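Local coordinates for glycosylation Associate Protein 1 (Streptococcus agalactiae serotype V, PDB 6OYC) that probably takes part in the glycosylation and accessory Sec-dependent secretion of streptococcal surface adhesins, working in a complex with its partner proteins Gap2 and Gap3, at residues T305-G310 against Q439-S444; V354-E359 against I433-T438; S407-L412 against I418-Y423. One frame throughout, in Å; residues are numbered along the deposited sequence.

Interaction 1 (T305-G310 against Q439-S444); sequences TRLALG and QIAGIS
L307 and L309 meet the helix face of A441 and S444 without any ring; the flat groups here are backbone carbonyls. The A441 carbonyl presents O to L307, with L307 CG 3.8 Å from it, and the S444 carbonyl presents O to L309, whose CG lies 3.6 Å from it. The third flat group, the I440 carbonyl, belongs to the helix itself and is gripped from opposite faces: S444 N reaches I440 O from one face and S444 OG, at 2.8 Å, from the other, 39° out of the plane. With OG anti to its carbonyl carbon (chi1 -68°), the serine hydroxyl lies over its own helix and reaches I440 O; OG is also bonded to D304 N, so it ties the helix to the residue before 305-310. The CB of S444 is left to meet L307 CG at 3.9 Å. Beside it, L307 CD1 touches A441 CB, also at 3.9 Å. Farther along, L309 lies against the last turn of the helix and continues onto L491 and I495 of helix 484-502. A water links the two backbones, 2.8 Å from both L307 O and S444 O and donating to each. In the GT-B-like layout of two Rossmann-like halves, 305-310 lies in the connection from strand 297-299 of the first parallel sheet to strand 318-323 of the second. The direct touch is thus mostly leucine carbon against the alanine and serine CB and the backbone carbonyls, while the shared water makes the polar link between the two backbones.

Interaction 2 (V354-E359 against I433-T438); sequences VSYERE and IPDLYT. With SO4 (sulfate ion), chain K.
D435 is where 433-438 first meets Y356. Its CG stands anti to the backbone N (chi1 179°), which carries the carboxylate to the tyrosine ring: OD2 of D435 is 3.4 Å from CE2 of Y356, and D435 CG is 3.7 Å from Y356 CD2. The two side chains run at about a right angle, with ring and carboxylate planes 35° apart. D435 is also the N-cap of helix 436-445. Its OD2 takes a capping bond from T438 N at 2.9 Å and a second bond from T438 OG1 at 2.6 Å, the donors arriving from opposite faces of the carboxylate plane, both on the anti side. A negative group at this helix end would probably be favoured by the helix dipole. In the second Rossmann-like half of the chain, loop 354-359 leaves the end of strand 349-354 and the helix starts after strand 426-428, so Y356 joins two loops on the same, C-terminal edge of the parallel sheet. Past Y437, whose hydroxyl bonds D304, T438 closes the segment: its OG1, set beside the backbone N, lies 2.5 Å from Y356 OH, a short hydrogen bond, and Y356 OH is bonded to Y321 OH too. The ring carries V354 CG1 on one face, 3.6 Å above the plane. Farther along the tyrosine's loop, R358 NE makes a weak bond of 2.7 Å to sulfate O3; the ion, probably from the crystallisation liquor, is also held by T27, and R358 makes a cation-pi contact with F24.

Interaction 3 (S407-L412 against I418-Y423); sequences SFTHPL and INRLEY
A chi1 of -154° sets CG of R420 anti to the backbone N, and a bend at chi2 (71°) then turns the rest of the chain from helix 414-420 toward S407 and T409. On the strand, S407 OG stands between its backbone N and carbonyl carbon (chi1 53°), and T409 CG2 takes the corresponding place on its own residue, which turns the hydroxyl and the methyl to the side from which the guanidinium comes. The touching points differ in kind. S407 OG lies at the edge of the guanidinium, near its plane and 3.6 Å from R420 NH2, too far to count as a hydrogen bond. T409 offers a methyl, its OG1 being the branch set beside the carbonyl carbon: CG2 of T409 approaches R420 NE obliquely at 4.1 Å, the two side chains coming from opposite directions. The charge of R420 has its main partner elsewhere, in a salt bridge from NH1 to E319, with a weak hydrogen bond to T352 beside it. Strand 406-409, helix 414-420 and strand 426-428 form a beta-alpha-beta crossover of the second Rossmann-like sheet: 406-409 is an edge strand, and the connection passes 349-354 and 318-323 before the chain re-enters the sheet. R420 thus reaches back over three neighbouring strands, meeting S407 and T409 on the first, T352 on the second, and E319 and Y321 on the third. S407 and T409 are held in the sheet by backbone hydrogen bonds to strand 349-354, S407 to V351 and F353 and T409 to F353.

Overall arrangement
Interactions 1 and 2 are buried and share helix 436-445: interaction 2 holds its capped start with a hydroxyl and carboxylate network, whereas interaction 1 packs leucines on its later turns and bridges backbones by water. Interaction 3 lies at the surface, at the edge strand 406-409 of the second parallel sheet, and is looser, with a guanidinium skimming a hydroxyl and a methyl. The three adjoin. Y437 OH lies 3.7 Å from L307 CD2, and I418 and L421 of interaction 3 pack on L307 and A441 of interaction 1, A441 CB lying 3.6 Å from L421 CD1. Segments 354-359 and 407-412 are neighbours, H410 ND1 lying 2.6 Å from S355 O, a probable hydrogen bond.

Interaction 1 (T305-G310 against Q439-S444)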
ATOM      1  N   THR A 305       4.911  12.363  -0.766  1.00 34.71           N
ATOM      2  CA  THR A 305       4.650  13.784  -0.960  1.00 35.07           C
ATOM      3  C   THR A 305       3.207  14.102  -1.334  1.00 33.79           C
ATOM      4  O   THR A 305       2.899  15.271  -1.564  1.00 34.56           O
ATOM      5  CB  THR A 305       5.590  14.338  -2.024  1.00 40.59           C
ATOM      6  OG1 THR A 305       5.583  13.461  -3.152  1.00 39.62           O
ATOM      7  CG2 THR A 305       7.038  14.442  -1.464  1.00 39.70           C
ATOM      8  N   ARG A 306       2.313  13.114  -1.399  1.00 31.33           N
ATOM      9  CA  ARG A 306       0.893  13.435  -1.481  1.00 31.91           C
ATOM     10  C   ARG A 306       0.379  14.152  -0.232  1.00 30.18           C
ATOM     11  O   ARG A 306      -0.725  14.705  -0.266  1.00 33.60           O
ATOM     12  CB  ARG A 306       0.060  12.164  -1.702  1.00 30.66           C
ATOM     13  CG  ARG A 306       0.393  11.362  -2.970  1.00 30.69           C
ATOM     14  CD  ARG A 306      -0.318  10.001  -2.988  1.00 29.82           C
ATOM     15  NE  ARG A 306       0.123   9.122  -1.906  1.00 30.12           N
ATOM     16  CZ  ARG A 306      -0.506   8.005  -1.544  1.00 30.08           C
ATOM     17  NH1 ARG A 306      -1.601   7.630  -2.189  1.00 28.79           N
ATOM     18  NH2 ARG A 306      -0.051   7.276  -0.528  1.00 25.55           N
ATOM     19  N   LEU A 307       1.115  14.112   0.878  1.00 32.39           N
ATOM     20  CA  LEU A 307       0.664  14.774   2.100  1.00 36.56           C
ATOM     21  C   LEU A 307       0.778  16.293   1.957  1.00 36.90           C
ATOM     22  O   LEU A 307       1.770  16.809   1.432  1.00 38.43           O
ATOM     23  CB  LEU A 307       1.497  14.310   3.302  1.00 35.59           C
ATOM     24  CG  LEU A 307       1.168  13.010   4.046  1.00 38.29           C
ATOM     25  CD1 LEU A 307      -0.189  13.086   4.773  1.00 30.97           C
ATOM     26  CD2 LEU A 307       1.230  11.803   3.098  1.00 34.44           C
ATOM     27  N   ALA A 308      -0.243  17.008   2.420  1.00 35.03           N
ATOM     28  CA  ALA A 308      -0.153  18.460   2.520  1.00 42.17           C
ATOM     29  C   ALA A 308       0.671  18.857   3.739  1.00 41.35           C
ATOM     30  O   ALA A 308       0.667  18.172   4.767  1.00 38.11           O
ATOM     31  CB  ALA A 308      -1.541  19.092   2.609  1.00 39.00           C
ATOM     32  N   LEU A 309       1.394  19.965   3.615  1.00 42.58           N
ATOM     33  CA  LEU A 309       2.243  20.467   4.689  1.00 45.55           C
ATOM     34  C   LEU A 309       1.628  21.717   5.300  1.00 48.00           C
ATOM     35  O   LEU A 309       1.316  22.673   4.581  1.00 51.45           O
ATOM     36  CB  LEU A 309       3.643  20.791   4.176  1.00 47.76           C
ATOM     37  CG  LEU A 309       4.552  19.624   3.815  1.00 49.01           C
ATOM     38  CD1 LEU A 309       4.817  19.599   2.323  1.00 47.15           C
ATOM     39  CD2 LEU A 309       5.860  19.747   4.578  1.00 50.06           C
ATOM     40  N   GLY A 310       1.444  21.700   6.621  1.00 51.82           N
ATOM     41  CA  GLY A 310       1.204  22.914   7.383  1.00 49.04           C
ATOM     42  C   GLY A 310      -0.168  23.534   7.276  1.00 50.42           C
ATOM     43  O   GLY A 310      -0.363  24.644   7.784  1.00 53.83           O
ATOM     44  N   GLN A 439       3.666   7.173  10.577  1.00 35.41           N
ATOM     45  CA  GLN A 439       4.968   7.813  10.760  1.00 35.63           C
ATOM     46  C   GLN A 439       5.429   8.498   9.477  1.00 36.85           C
ATOM     47  O   GLN A 439       5.901   9.642   9.508  1.00 34.69           O
ATOM     48  CB  GLN A 439       6.006   6.789  11.213  1.00 35.19           C
ATOM     49  CG  GLN A 439       5.739   6.190  12.565  1.00 37.46           C
ATOM     50  CD  GLN A 439       6.799   5.188  12.944  1.00 42.72           C
ATOM     51  OE1 GLN A 439       6.892   4.094  12.361  1.00 44.50           O
ATOM     52  NE2 GLN A 439       7.627   5.558  13.905  1.00 41.59           N
ATOM     53  N   ILE A 440       5.312   7.801   8.337  1.00 36.18           N
ATOM     54  CA  ILE A 440       5.685   8.389   7.048  1.00 35.36           C
ATOM     55  C   ILE A 440       4.870   9.640   6.777  1.00 36.03           C
ATOM     56  O   ILE A 440       5.400  10.658   6.316  1.00 37.43           O
ATOM     57  CB  ILE A 440       5.508   7.363   5.914  1.00 35.96           C
ATOM     58  CG1 ILE A 440       6.596   6.286   5.985  1.00 35.67           C
ATOM     59  CG2 ILE A 440       5.508   8.057   4.556  1.00 33.23           C
ATOM     60  CD1 ILE A 440       6.168   4.985   5.333  1.00 32.65           C
ATOM     61  N   ALA A 441       3.561   9.577   7.038  1.00 32.70           N
ATOM     62  CA  ALA A 441       2.714  10.745   6.840  1.00 34.92           C
ATOM     63  C   ALA A 441       3.165  11.901   7.730  1.00 37.94           C
ATOM     64  O   ALA A 441       3.115  13.068   7.321  1.00 37.20           O
ATOM     65  CB  ALA A 441       1.254  10.374   7.107  1.00 32.32           C
ATOM     66  N   GLY A 442       3.631  11.591   8.940  1.00 37.99           N
ATOM     67  CA  GLY A 442       4.151  12.588   9.857  1.00 39.52           C
ATOM     68  C   GLY A 442       5.339  13.356   9.304  1.00 41.90           C
ATOM     69  O   GLY A 442       5.275  14.582   9.203  1.00 44.46           O
ATOM     70  N   ILE A 443       6.419  12.660   8.928  1.00 39.66           N
ATOM     71  CA  ILE A 443       7.571  13.343   8.343  1.00 40.97           C
ATOM     72  C   ILE A 443       7.245  13.951   6.988  1.00 45.84           C
ATOM     73  O   ILE A 443       8.006  14.796   6.506  1.00 51.64           O
ATOM     74  CB  ILE A 443       8.796  12.420   8.162  1.00 39.31           C
ATOM     75  CG1 ILE A 443       8.530  11.381   7.075  1.00 40.14           C
ATOM     76  CG2 ILE A 443       9.203  11.735   9.457  1.00 40.22           C
ATOM     77  CD1 ILE A 443       9.731  10.459   6.800  1.00 42.16           C
ATOM     78  N   SER A 444       6.165  13.515   6.333  1.00 41.27           N
ATOM     79  CA  SER A 444       5.818  14.055   5.028  1.00 42.74           C
ATOM     80  C   SER A 444       4.961  15.306   5.134  1.00 42.30           C
ATOM     81  O   SER A 444       4.903  16.087   4.179  1.00 38.70           O
ATOM     82  CB  SER A 444       5.071  13.003   4.189  1.00 39.39           C
ATOM     83  OG  SER A 444       5.909  11.922   3.834  1.00 39.94           O
TER
HETATM   84  O   HOH W   1       4.529  16.146   1.404  1.00 39.46           O

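Interaction 2 (V354-E359 against I433-T438)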
ATOM      1  N   VAL A 354      -8.295   6.989  16.121  1.00 33.71           N
ATOM      2  CA  VAL A 354      -8.052   6.381  14.822  1.00 32.87           C
ATOM      3  C   VAL A 354      -7.778   4.899  15.033  1.00 36.35           C
ATOM      4  O   VAL A 354      -6.877   4.530  15.798  1.00 34.23           O
ATOM      5  CB  VAL A 354      -6.880   7.067  14.107  1.00 31.42           C
ATOM      6  CG1 VAL A 354      -6.558   6.382  12.743  1.00 33.88           C
ATOM      7  CG2 VAL A 354      -7.198   8.547  13.946  1.00 30.99           C
ATOM      8  N   SER A 355      -8.565   4.054  14.373  1.00 36.08           N
ATOM      9  CA  SER A 355      -8.347   2.614  14.369  1.00 33.40           C
ATOM     10  C   SER A 355      -8.127   2.167  12.933  1.00 37.68           C
ATOM     11  O   SER A 355      -8.980   2.404  12.064  1.00 33.99           O
ATOM     12  CB  SER A 355      -9.528   1.869  14.990  1.00 35.87           C
ATOM     13  OG  SER A 355      -9.443   0.484  14.718  1.00 41.87           O
ATOM     14  N   TYR A 356      -6.988   1.532  12.687  1.00 35.49           N
ATOM     15  CA  TYR A 356      -6.686   0.950  11.394  1.00 35.04           C
ATOM     16  C   TYR A 356      -7.099  -0.519  11.303  1.00 36.37           C
ATOM     17  O   TYR A 356      -6.900  -1.138  10.254  1.00 38.00           O
ATOM     18  CB  TYR A 356      -5.190   1.096  11.087  1.00 35.88           C
ATOM     19  CG  TYR A 356      -4.659   2.524  11.003  1.00 36.63           C
ATOM     20  CD1 TYR A 356      -5.224   3.456  10.129  1.00 30.54           C
ATOM     21  CD2 TYR A 356      -3.563   2.927  11.780  1.00 32.36           C
ATOM     22  CE1 TYR A 356      -4.732   4.748  10.051  1.00 30.63           C
ATOM     23  CE2 TYR A 356      -3.053   4.225  11.696  1.00 29.90           C
ATOM     24  CZ  TYR A 356      -3.649   5.128  10.836  1.00 31.45           C
ATOM     25  OH  TYR A 356      -3.153   6.410  10.747  1.00 33.33           O
ATOM     26  N   GLU A 357      -7.694  -1.081  12.353  1.00 36.78           N
ATOM     27  CA  GLU A 357      -8.056  -2.494  12.344  1.00 38.65           C
ATOM     28  C   GLU A 357      -9.211  -2.738  11.381  1.00 38.27           C
ATOM     29  O   GLU A 357     -10.294  -2.167  11.546  1.00 40.37           O
ATOM     30  CB  GLU A 357      -8.437  -2.959  13.748  1.00 38.38           C
ATOM     31  CG  GLU A 357      -8.882  -4.420  13.769  1.00 40.75           C
ATOM     32  CD  GLU A 357      -7.896  -5.343  13.037  1.00 42.55           C
ATOM     33  OE1 GLU A 357      -6.679  -5.238  13.265  1.00 42.09           O
ATOM     34  OE2 GLU A 357      -8.330  -6.182  12.221  1.00 44.96           O
ATOM     35  N   ARG A 358      -8.994  -3.602  10.389  1.00 40.27           N
ATOM     36  CA  ARG A 358     -10.029  -3.854   9.389  1.00 39.49           C
ATOM     37  C   ARG A 358     -11.096  -4.832   9.882  1.00 39.63           C
ATOM     38  O   ARG A 358     -12.239  -4.778   9.412  1.00 37.99           O
ATOM     39  CB  ARG A 358      -9.394  -4.357   8.092  1.00 34.13           C
ATOM     40  CG  ARG A 358      -8.743  -5.706   8.162  1.00 40.15           C
ATOM     41  CD  ARG A 358      -8.198  -6.093   6.788  1.00 38.79           C
ATOM     42  NE  ARG A 358      -7.396  -7.302   6.861  1.00 43.74           N
ATOM     43  CZ  ARG A 358      -7.050  -8.060   5.821  1.00 44.54           C
ATOM     44  NH1 ARG A 358      -7.433  -7.740   4.588  1.00 44.91           N
ATOM     45  NH2 ARG A 358      -6.319  -9.147   6.021  1.00 44.94           N
ATOM     46  N   GLU A 359     -10.758  -5.706  10.827  1.00 39.81           N
ATOM     47  CA  GLU A 359     -11.731  -6.661  11.341  1.00 43.49           C
ATOM     48  C   GLU A 359     -12.877  -5.927  12.025  1.00 45.70           C
ATOM     49  O   GLU A 359     -12.663  -5.084  12.905  1.00 43.62           O
ATOM     50  CB  GLU A 359     -11.072  -7.643  12.317  1.00 42.67           C
ATOM     51  CG  GLU A 359     -10.170  -8.714  11.677  1.00 47.72           C
ATOM     52  CD  GLU A 359     -10.921  -9.682  10.752  1.00 56.26           C
ATOM     53  OE1 GLU A 359     -12.174  -9.626  10.676  1.00 52.98           O
ATOM     54  OE2 GLU A 359     -10.249 -10.502  10.084  1.00 58.71           O
ATOM     55  N   ILE A 433       4.527  -0.510  18.947  1.00 36.00           N
ATOM     56  CA  ILE A 433       4.748  -0.699  17.510  1.00 37.08           C
ATOM     57  C   ILE A 433       3.910   0.323  16.749  1.00 36.43           C
ATOM     58  O   ILE A 433       2.806  -0.001  16.286  1.00 31.11           O
ATOM     59  CB  ILE A 433       4.401  -2.127  17.059  1.00 37.31           C
ATOM     60  CG1 ILE A 433       4.953  -3.154  18.047  1.00 37.62           C
ATOM     61  CG2 ILE A 433       4.951  -2.392  15.657  1.00 37.16           C
ATOM     62  CD1 ILE A 433       4.419  -4.560  17.839  1.00 37.64           C
ATOM     63  N   PRO A 434       4.371   1.563  16.623  1.00 36.17           N
ATOM     64  CA  PRO A 434       3.549   2.576  15.964  1.00 34.20           C
ATOM     65  C   PRO A 434       3.363   2.253  14.493  1.00 33.48           C
ATOM     66  O   PRO A 434       4.212   1.628  13.853  1.00 37.03           O
ATOM     67  CB  PRO A 434       4.333   3.881  16.171  1.00 33.49           C
ATOM     68  CG  PRO A 434       5.653   3.494  16.671  1.00 36.35           C
ATOM     69  CD  PRO A 434       5.522   2.151  17.319  1.00 35.94           C
ATOM     70  N   ASP A 435       2.203   2.653  13.976  1.00 30.63           N
ATOM     71  CA  ASP A 435       1.861   2.420  12.580  1.00 31.89           C
ATOM     72  C   ASP A 435       2.875   3.087  11.643  1.00 32.94           C
ATOM     73  O   ASP A 435       3.194   4.277  11.778  1.00 31.61           O
ATOM     74  CB  ASP A 435       0.442   2.930  12.309  1.00 30.66           C
ATOM     75  CG  ASP A 435       0.022   2.743  10.856  1.00 30.60           C
ATOM     76  OD1 ASP A 435      -0.202   1.592  10.460  1.00 31.85           O
ATOM     77  OD2 ASP A 435      -0.068   3.741  10.107  1.00 28.41           O
ATOM     78  N   LEU A 436       3.388   2.303  10.695  1.00 30.26           N
ATOM     79  CA  LEU A 436       4.447   2.783   9.812  1.00 32.09           C
ATOM     80  C   LEU A 436       3.948   3.894   8.901  1.00 33.66           C
ATOM     81  O   LEU A 436       4.596   4.945   8.777  1.00 33.00           O
ATOM     82  CB  LEU A 436       5.005   1.628   8.975  1.00 33.33           C
ATOM     83  CG  LEU A 436       5.984   2.078   7.880  1.00 35.70           C
ATOM     84  CD1 LEU A 436       7.222   2.659   8.547  1.00 39.84           C
ATOM     85  CD2 LEU A 436       6.364   0.949   6.902  1.00 32.85           C
ATOM     86  N   TYR A 437       2.807   3.679   8.232  1.00 30.66           N
ATOM     87  CA  TYR A 437       2.351   4.678   7.283  1.00 30.85           C
ATOM     88  C   TYR A 437       2.071   6.004   7.987  1.00 32.67           C
ATOM     89  O   TYR A 437       2.363   7.075   7.446  1.00 33.80           O
ATOM     90  CB  TYR A 437       1.112   4.208   6.516  1.00 23.96           C
ATOM     91  CG  TYR A 437       0.772   5.274   5.493  1.00 30.57           C
ATOM     92  CD1 TYR A 437       1.587   5.474   4.385  1.00 29.57           C
ATOM     93  CD2 TYR A 437      -0.293   6.145   5.678  1.00 31.45           C
ATOM     94  CE1 TYR A 437       1.320   6.481   3.453  1.00 31.92           C
ATOM     95  CE2 TYR A 437      -0.570   7.165   4.738  1.00 30.93           C
ATOM     96  CZ  TYR A 437       0.243   7.325   3.635  1.00 30.93           C
ATOM     97  OH  TYR A 437       0.003   8.322   2.708  1.00 30.63           O
ATOM     98  N   THR A 438       1.523   5.948   9.203  1.00 30.57           N
ATOM     99  CA  THR A 438       1.290   7.160   9.987  1.00 32.38           C
ATOM    100  C   THR A 438       2.593   7.904  10.259  1.00 34.91           C
ATOM    101  O   THR A 438       2.636   9.138  10.187  1.00 34.22           O
ATOM    102  CB  THR A 438       0.583   6.803  11.298  1.00 30.28           C
ATOM    103  OG1 THR A 438      -0.662   6.162  11.001  1.00 32.65           O
ATOM    104  CG2 THR A 438       0.307   8.044  12.140  1.00 33.36           C
TER
HETATM  105  S   SO4 K 608      -3.901  -7.106   8.624  1.00 70.45           S
HETATM  106  O1  SO4 K 608      -3.700  -5.727   8.188  1.00 58.04           O
HETATM  107  O2  SO4 K 608      -3.102  -8.020   7.795  1.00 62.41           O
HETATM  108  O3  SO4 K 608      -5.329  -7.406   8.550  1.00 57.22           O
HETATM  109  O4  SO4 K 608      -3.471  -7.245  10.019  1.00 76.81           O

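Interaction 3 (S407-L412 against I418-Y423)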
ATOM      1  N   SER A 407     -14.064  12.143  18.592  1.00 40.17           N
ATOM      2  CA  SER A 407     -14.639  11.310  17.550  1.00 44.07           C
ATOM      3  C   SER A 407     -13.792  10.058  17.374  1.00 43.09           C
ATOM      4  O   SER A 407     -12.667   9.946  17.878  1.00 36.67           O
ATOM      5  CB  SER A 407     -14.778  12.062  16.213  1.00 39.38           C
ATOM      6  OG  SER A 407     -13.551  12.656  15.826  1.00 46.80           O
ATOM      7  N   PHE A 408     -14.364   9.110  16.642  1.00 41.30           N
ATOM      8  CA  PHE A 408     -13.731   7.840  16.348  1.00 38.37           C
ATOM      9  C   PHE A 408     -13.863   7.604  14.855  1.00 39.56           C
ATOM     10  O   PHE A 408     -14.965   7.696  14.308  1.00 39.09           O
ATOM     11  CB  PHE A 408     -14.392   6.712  17.148  1.00 37.06           C
ATOM     12  CG  PHE A 408     -13.802   5.358  16.905  1.00 40.15           C
ATOM     13  CD1 PHE A 408     -14.267   4.548  15.863  1.00 37.87           C
ATOM     14  CD2 PHE A 408     -12.790   4.875  17.722  1.00 35.67           C
ATOM     15  CE1 PHE A 408     -13.716   3.291  15.643  1.00 38.60           C
ATOM     16  CE2 PHE A 408     -12.247   3.622  17.513  1.00 36.45           C
ATOM     17  CZ  PHE A 408     -12.709   2.826  16.473  1.00 39.15           C
ATOM     18  N   THR A 409     -12.748   7.316  14.188  1.00 39.70           N
ATOM     19  CA  THR A 409     -12.789   7.069  12.756  1.00 37.20           C
ATOM     20  C   THR A 409     -11.906   5.879  12.403  1.00 39.43           C
ATOM     21  O   THR A 409     -10.951   5.546  13.112  1.00 35.69           O
ATOM     22  CB  THR A 409     -12.356   8.297  11.934  1.00 39.28           C
ATOM     23  OG1 THR A 409     -12.577   8.025  10.550  1.00 43.71           O
ATOM     24  CG2 THR A 409     -10.881   8.572  12.095  1.00 40.21           C
ATOM     25  N   HIS A 410     -12.235   5.259  11.266  1.00 39.10           N
ATOM     26  CA  HIS A 410     -11.505   4.114  10.728  1.00 35.06           C
ATOM     27  C   HIS A 410     -11.182   4.388   9.265  1.00 32.81           C
ATOM     28  O   HIS A 410     -11.967   4.051   8.374  1.00 32.46           O
ATOM     29  CB  HIS A 410     -12.318   2.827  10.876  1.00 34.18           C
ATOM     30  CG  HIS A 410     -11.770   1.680  10.080  1.00 40.74           C
ATOM     31  ND1 HIS A 410     -10.462   1.255  10.192  1.00 39.91           N
ATOM     32  CD2 HIS A 410     -12.344   0.888   9.145  1.00 36.69           C
ATOM     33  CE1 HIS A 410     -10.258   0.247   9.365  1.00 37.70           C
ATOM     34  NE2 HIS A 410     -11.385   0.005   8.721  1.00 37.88           N
ATOM     35  N   PRO A 411     -10.039   4.997   8.978  1.00 33.38           N
ATOM     36  CA  PRO A 411      -9.674   5.256   7.573  1.00 33.95           C
ATOM     37  C   PRO A 411      -9.541   3.952   6.791  1.00 35.18           C
ATOM     38  O   PRO A 411      -8.992   2.973   7.293  1.00 35.88           O
ATOM     39  CB  PRO A 411      -8.331   5.988   7.679  1.00 33.58           C
ATOM     40  CG  PRO A 411      -8.204   6.386   9.154  1.00 33.74           C
ATOM     41  CD  PRO A 411      -8.993   5.398   9.932  1.00 31.31           C
ATOM     42  N   LEU A 412     -10.059   3.947   5.550  1.00 31.79           N
ATOM     43  CA  LEU A 412     -10.127   2.756   4.706  1.00 36.37           C
ATOM     44  C   LEU A 412      -8.958   2.625   3.735  1.00 36.45           C
ATOM     45  O   LEU A 412      -8.780   1.555   3.153  1.00 38.15           O
ATOM     46  CB  LEU A 412     -11.437   2.750   3.891  1.00 34.82           C
ATOM     47  CG  LEU A 412     -12.732   2.839   4.726  1.00 41.88           C
ATOM     48  CD1 LEU A 412     -13.954   3.187   3.874  1.00 41.27           C
ATOM     49  CD2 LEU A 412     -12.967   1.557   5.505  1.00 34.46           C
ATOM     50  N   ILE A 418      -4.685  10.606   4.350  1.00 31.06           N
ATOM     51  CA  ILE A 418      -4.176  11.849   3.800  1.00 31.95           C
ATOM     52  C   ILE A 418      -5.199  12.956   3.982  1.00 35.24           C
ATOM     53  O   ILE A 418      -4.860  14.069   4.404  1.00 35.74           O
ATOM     54  CB  ILE A 418      -3.797  11.656   2.320  1.00 32.06           C
ATOM     55  CG1 ILE A 418      -2.572  10.740   2.198  1.00 30.62           C
ATOM     56  CG2 ILE A 418      -3.538  13.008   1.680  1.00 32.55           C
ATOM     57  CD1 ILE A 418      -2.273  10.264   0.758  1.00 30.27           C
ATOM     58  N   ASN A 419      -6.473  12.662   3.703  1.00 33.04           N
ATOM     59  CA  ASN A 419      -7.494  13.680   3.890  1.00 32.87           C
ATOM     60  C   ASN A 419      -7.682  13.993   5.366  1.00 36.06           C
ATOM     61  O   ASN A 419      -7.792  15.164   5.747  1.00 36.15           O
ATOM     62  CB  ASN A 419      -8.801  13.244   3.245  1.00 32.64           C
ATOM     63  CG  ASN A 419      -8.847  13.594   1.777  1.00 38.50           C
ATOM     64  OD1 ASN A 419      -9.292  14.676   1.395  1.00 41.68           O
ATOM     65  ND2 ASN A 419      -8.341  12.695   0.942  1.00 37.36           N
ATOM     66  N   ARG A 420      -7.657  12.966   6.217  1.00 34.55           N
ATOM     67  CA  ARG A 420      -7.920  13.201   7.629  1.00 38.32           C
ATOM     68  C   ARG A 420      -6.793  14.012   8.279  1.00 39.07           C
ATOM     69  O   ARG A 420      -7.041  14.771   9.221  1.00 43.05           O
ATOM     70  CB  ARG A 420      -8.195  11.860   8.333  1.00 38.75           C
ATOM     71  CG  ARG A 420      -9.089  11.983   9.622  1.00 53.99           C
ATOM     72  CD  ARG A 420     -10.587  12.330   9.276  1.00 54.82           C
ATOM     73  NE  ARG A 420     -11.577  12.198  10.362  1.00 69.78           N
ATOM     74  CZ  ARG A 420     -11.581  12.866  11.528  1.00 73.02           C
ATOM     75  NH1 ARG A 420     -10.637  13.760  11.829  1.00 67.47           N
ATOM     76  NH2 ARG A 420     -12.549  12.633  12.413  1.00 75.42           N
ATOM     77  N   LEU A 421      -5.572  13.936   7.744  1.00 37.27           N
ATOM     78  CA  LEU A 421      -4.425  14.627   8.311  1.00 37.02           C
ATOM     79  C   LEU A 421      -4.249  16.039   7.777  1.00 40.72           C
ATOM     80  O   LEU A 421      -3.342  16.746   8.236  1.00 40.49           O
ATOM     81  CB  LEU A 421      -3.152  13.827   8.037  1.00 33.50           C
ATOM     82  CG  LEU A 421      -2.999  12.588   8.920  1.00 35.36           C
ATOM     83  CD1 LEU A 421      -1.831  11.715   8.438  1.00 33.31           C
ATOM     84  CD2 LEU A 421      -2.820  12.982  10.380  1.00 33.07           C
ATOM     85  N   GLU A 422      -5.090  16.458   6.830  1.00 41.44           N
ATOM     86  CA  GLU A 422      -4.886  17.739   6.157  1.00 46.07           C
ATOM     87  C   GLU A 422      -4.732  18.881   7.154  1.00 40.66           C
ATOM     88  O   GLU A 422      -3.803  19.686   7.062  1.00 41.22           O
ATOM     89  CB  GLU A 422      -6.057  18.018   5.209  1.00 43.78           C
ATOM     90  CG  GLU A 422      -5.778  19.135   4.217  1.00 46.16           C
ATOM     91  CD  GLU A 422      -6.991  19.489   3.380  1.00 47.22           C
ATOM     92  OE1 GLU A 422      -8.058  18.866   3.594  1.00 41.80           O
ATOM     93  OE2 GLU A 422      -6.875  20.395   2.520  1.00 48.71           O
ATOM     94  N   TYR A 423      -5.644  18.966   8.116  1.00 40.45           N
ATOM     95  CA  TYR A 423      -5.667  20.069   9.065  1.00 42.98           C
ATOM     96  C   TYR A 423      -5.255  19.638  10.470  1.00 41.53           C
ATOM     97  O   TYR A 423      -5.495  20.375  11.424  1.00 43.10           O
ATOM     98  CB  TYR A 423      -7.056  20.722   9.078  1.00 42.81           C
ATOM     99  CG  TYR A 423      -7.445  21.345   7.741  1.00 46.25           C
ATOM    100  CD1 TYR A 423      -6.884  22.554   7.323  1.00 45.67           C
ATOM    101  CD2 TYR A 423      -8.359  20.716   6.892  1.00 45.10           C
ATOM    102  CE1 TYR A 423      -7.222  23.123   6.097  1.00 49.35           C
ATOM    103  CE2 TYR A 423      -8.701  21.275   5.665  1.00 48.30           C
ATOM    104  CZ  TYR A 423      -8.131  22.477   5.272  1.00 49.10           C
ATOM    105  OH  TYR A 423      -8.470  23.029   4.054  1.00 48.29           O
TER